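PDB 5GJO: Lysine/ornithine decarboxylase from Selenomonas ruminantium, which decarboxylates L-lysine and L-ornithine with similar efficiency, using pyridoxal 5'-phosphate, to give cadaverine and putrescine. Local coordinates for residues Leu42-Val47 / Lys242-Leu247. The protein carries 2 engineered substitutions. Sequence-based numbering, arbitrary orientation.
Sequences LPRAGV and KQIDRL
Arg44 reaches Asp245 and Ile244 through a chain folded at chi2 (-59°) and chi3 (-46°), which turns the guanidinium back over Ile244. Its NH2 donates to Asp245 OD1 at 2.9 Å, an N-H...O angle of 156° marking a fairly straight salt-bridge bond. OD1 lies near the guanidinium plane, but the bond reaches it on its anti side and tilted out of the carboxylate plane. The methylenes follow the same oxygen, Arg44 CD lying 3.3 Å from Asp245 OD1. Ile244 CG2 sits under one guanidinium face, off-centre toward the rim and 3.7 Å from Arg44 NH2; the same methyl also packs on Arg44 CB. In the PLP-binding TIM-type barrel, the contact joins the type I turn Leu42-Ala45, leading from helix 28-41 into strand 45-50, to helix 233-247, which precedes the adjacent parallel strand 252-255. Arg44 NH1 also bonds Phe248 O, just past that helix, so bonds from two nitrogens should restrict the group's rotation. A methionine in place of Arg44 would probably leave the Asp245 carboxylate without its charged partner and the Phe248 carbonyl without this N-H. Leu42 and Ile244, both buried, meet CD1 to CD1 at 4.1 Å, their side chains crossing at roughly a right angle, while Ile244 also touches Leu195 and Val253.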
loop_
_atom_site.group_PDB
_atom_site.type_symbol
_atom_site.label_atom_id
_atom_site.label_comp_id
_atom_site.label_asym_id
_atom_site.label_seq_id
_atom_site.Cartn_x
_atom_site.Cartn_y
_atom_site.Cartn_z
ATOM N N LEU A 42 -13.436 16.191 -26.467
ATOM C CA LEU A 42 -14.365 16.550 -25.434
ATOM C C LEU A 42 -14.165 18.030 -25.112
ATOM O O LEU A 42 -13.893 18.388 -24.000
ATOM C CB LEU A 42 -14.135 15.637 -24.215
ATOM C CG LEU A 42 -15.088 15.695 -23.029
ATOM C CD1 LEU A 42 -16.544 15.558 -23.408
ATOM C CD2 LEU A 42 -14.705 14.649 -21.999
ATOM N N PRO A 43 -14.343 18.888 -26.119
ATOM C CA PRO A 43 -14.085 20.303 -25.884
ATOM C C PRO A 43 -14.963 20.973 -24.836
ATOM O O PRO A 43 -14.502 21.857 -24.124
ATOM C CB PRO A 43 -14.232 20.912 -27.293
ATOM C CG PRO A 43 -15.102 19.987 -28.038
ATOM C CD PRO A 43 -14.620 18.605 -27.525
ATOM N N ARG A 44 -16.197 20.536 -24.700
ATOM C CA ARG A 44 -17.119 21.150 -23.751
ATOM C C ARG A 44 -16.713 21.016 -22.270
ATOM O O ARG A 44 -17.141 21.801 -21.449
ATOM C CB ARG A 44 -18.551 20.653 -23.975
ATOM C CG ARG A 44 -19.227 21.210 -25.224
ATOM C CD ARG A 44 -19.318 22.737 -25.223
ATOM N NE ARG A 44 -19.791 23.247 -23.953
ATOM C CZ ARG A 44 -21.043 23.158 -23.527
ATOM N NH1 ARG A 44 -21.363 23.624 -22.338
ATOM N NH2 ARG A 44 -21.968 22.607 -24.278
ATOM N N ALA A 45 -15.942 19.990 -21.923
ATOM C CA ALA A 45 -15.637 19.736 -20.508
ATOM C C ALA A 45 -14.271 20.174 -20.199
ATOM O O ALA A 45 -13.288 19.471 -20.556
ATOM C CB ALA A 45 -15.812 18.256 -20.179
ATOM N N GLY A 46 -14.177 21.288 -19.447
ATOM C CA GLY A 46 -12.932 21.787 -18.931
ATOM C C GLY A 46 -12.312 20.809 -17.931
ATOM O O GLY A 46 -13.010 20.152 -17.215
ATOM N N VAL A 47 -10.990 20.673 -17.971
ATOM C CA VAL A 47 -10.297 19.630 -17.189
ATOM C C VAL A 47 -9.845 20.070 -15.793
ATOM O O VAL A 47 -9.086 21.052 -15.608
ATOM C CB VAL A 47 -9.085 19.141 -17.976
ATOM C CG1 VAL A 47 -8.332 18.070 -17.206
ATOM C CG2 VAL A 47 -9.503 18.601 -19.307
ATOM N N LYS A 242 -21.232 15.217 -27.339
ATOM C CA LYS A 242 -22.467 15.392 -28.139
ATOM C C LYS A 242 -23.649 15.565 -27.152
ATOM O O LYS A 242 -24.537 16.467 -27.334
ATOM C CB LYS A 242 -22.686 14.261 -29.122
ATOM C CG LYS A 242 -23.888 14.458 -30.034
ATOM C CD LYS A 242 -24.250 13.231 -30.808
ATOM C CE LYS A 242 -25.261 13.584 -31.879
ATOM N NZ LYS A 242 -25.494 12.415 -32.786
ATOM N N GLN A 243 -23.653 14.774 -26.094
ATOM C CA GLN A 243 -24.739 14.810 -25.146
ATOM C C GLN A 243 -24.653 16.061 -24.297
ATOM O O GLN A 243 -25.687 16.657 -23.881
ATOM C CB GLN A 243 -24.740 13.545 -24.277
ATOM C CG GLN A 243 -25.908 13.440 -23.287
ATOM C CD GLN A 243 -27.120 12.766 -23.889
ATOM O OE1 GLN A 243 -27.422 12.954 -25.046
ATOM N NE2 GLN A 243 -27.749 11.890 -23.140
ATOM N N ILE A 244 -23.450 16.559 -24.033
ATOM C CA ILE A 244 -23.326 17.807 -23.330
ATOM C C ILE A 244 -23.781 18.992 -24.205
ATOM O O ILE A 244 -24.454 19.888 -23.710
ATOM C CB ILE A 244 -21.869 18.073 -22.853
ATOM C CG1 ILE A 244 -21.435 17.055 -21.768
ATOM C CG2 ILE A 244 -21.689 19.481 -22.306
ATOM C CD1 ILE A 244 -19.969 16.939 -21.641
ATOM N N ASP A 245 -23.415 18.988 -25.478
ATOM C CA ASP A 245 -23.931 20.068 -26.364
ATOM C C ASP A 245 -25.477 20.052 -26.459
ATOM O O ASP A 245 -26.110 21.117 -26.525
ATOM C CB ASP A 245 -23.308 20.029 -27.725
ATOM C CG ASP A 245 -22.098 20.946 -27.859
ATOM O OD1 ASP A 245 -21.960 21.916 -27.076
ATOM O OD2 ASP A 245 -21.316 20.690 -28.834
ATOM N N ARG A 246 -26.042 18.860 -26.529
ATOM C CA ARG A 246 -27.460 18.619 -26.658
ATOM C C ARG A 246 -28.209 19.128 -25.484
ATOM O O ARG A 246 -29.223 19.837 -25.642
ATOM C CB ARG A 246 -27.717 17.149 -26.835
ATOM C CG ARG A 246 -29.189 16.760 -26.893
ATOM C CD ARG A 246 -29.330 15.300 -26.591
ATOM N NE ARG A 246 -30.712 14.828 -26.738
ATOM C CZ ARG A 246 -31.109 13.624 -26.411
ATOM N NH1 ARG A 246 -30.246 12.745 -25.836
ATOM N NH2 ARG A 246 -32.355 13.252 -26.710
ATOM N N LEU A 247 -27.783 18.771 -24.303
ATOM C CA LEU A 247 -28.496 19.103 -23.063
ATOM C C LEU A 247 -28.037 20.307 -22.329
ATOM O O LEU A 247 -28.837 20.908 -21.580
ATOM C CB LEU A 247 -28.445 17.897 -22.075
ATOM C CG LEU A 247 -28.985 16.597 -22.622
ATOM C CD1 LEU A 247 -28.776 15.481 -21.603
ATOM C CD2 LEU A 247 -30.472 16.683 -23.039
#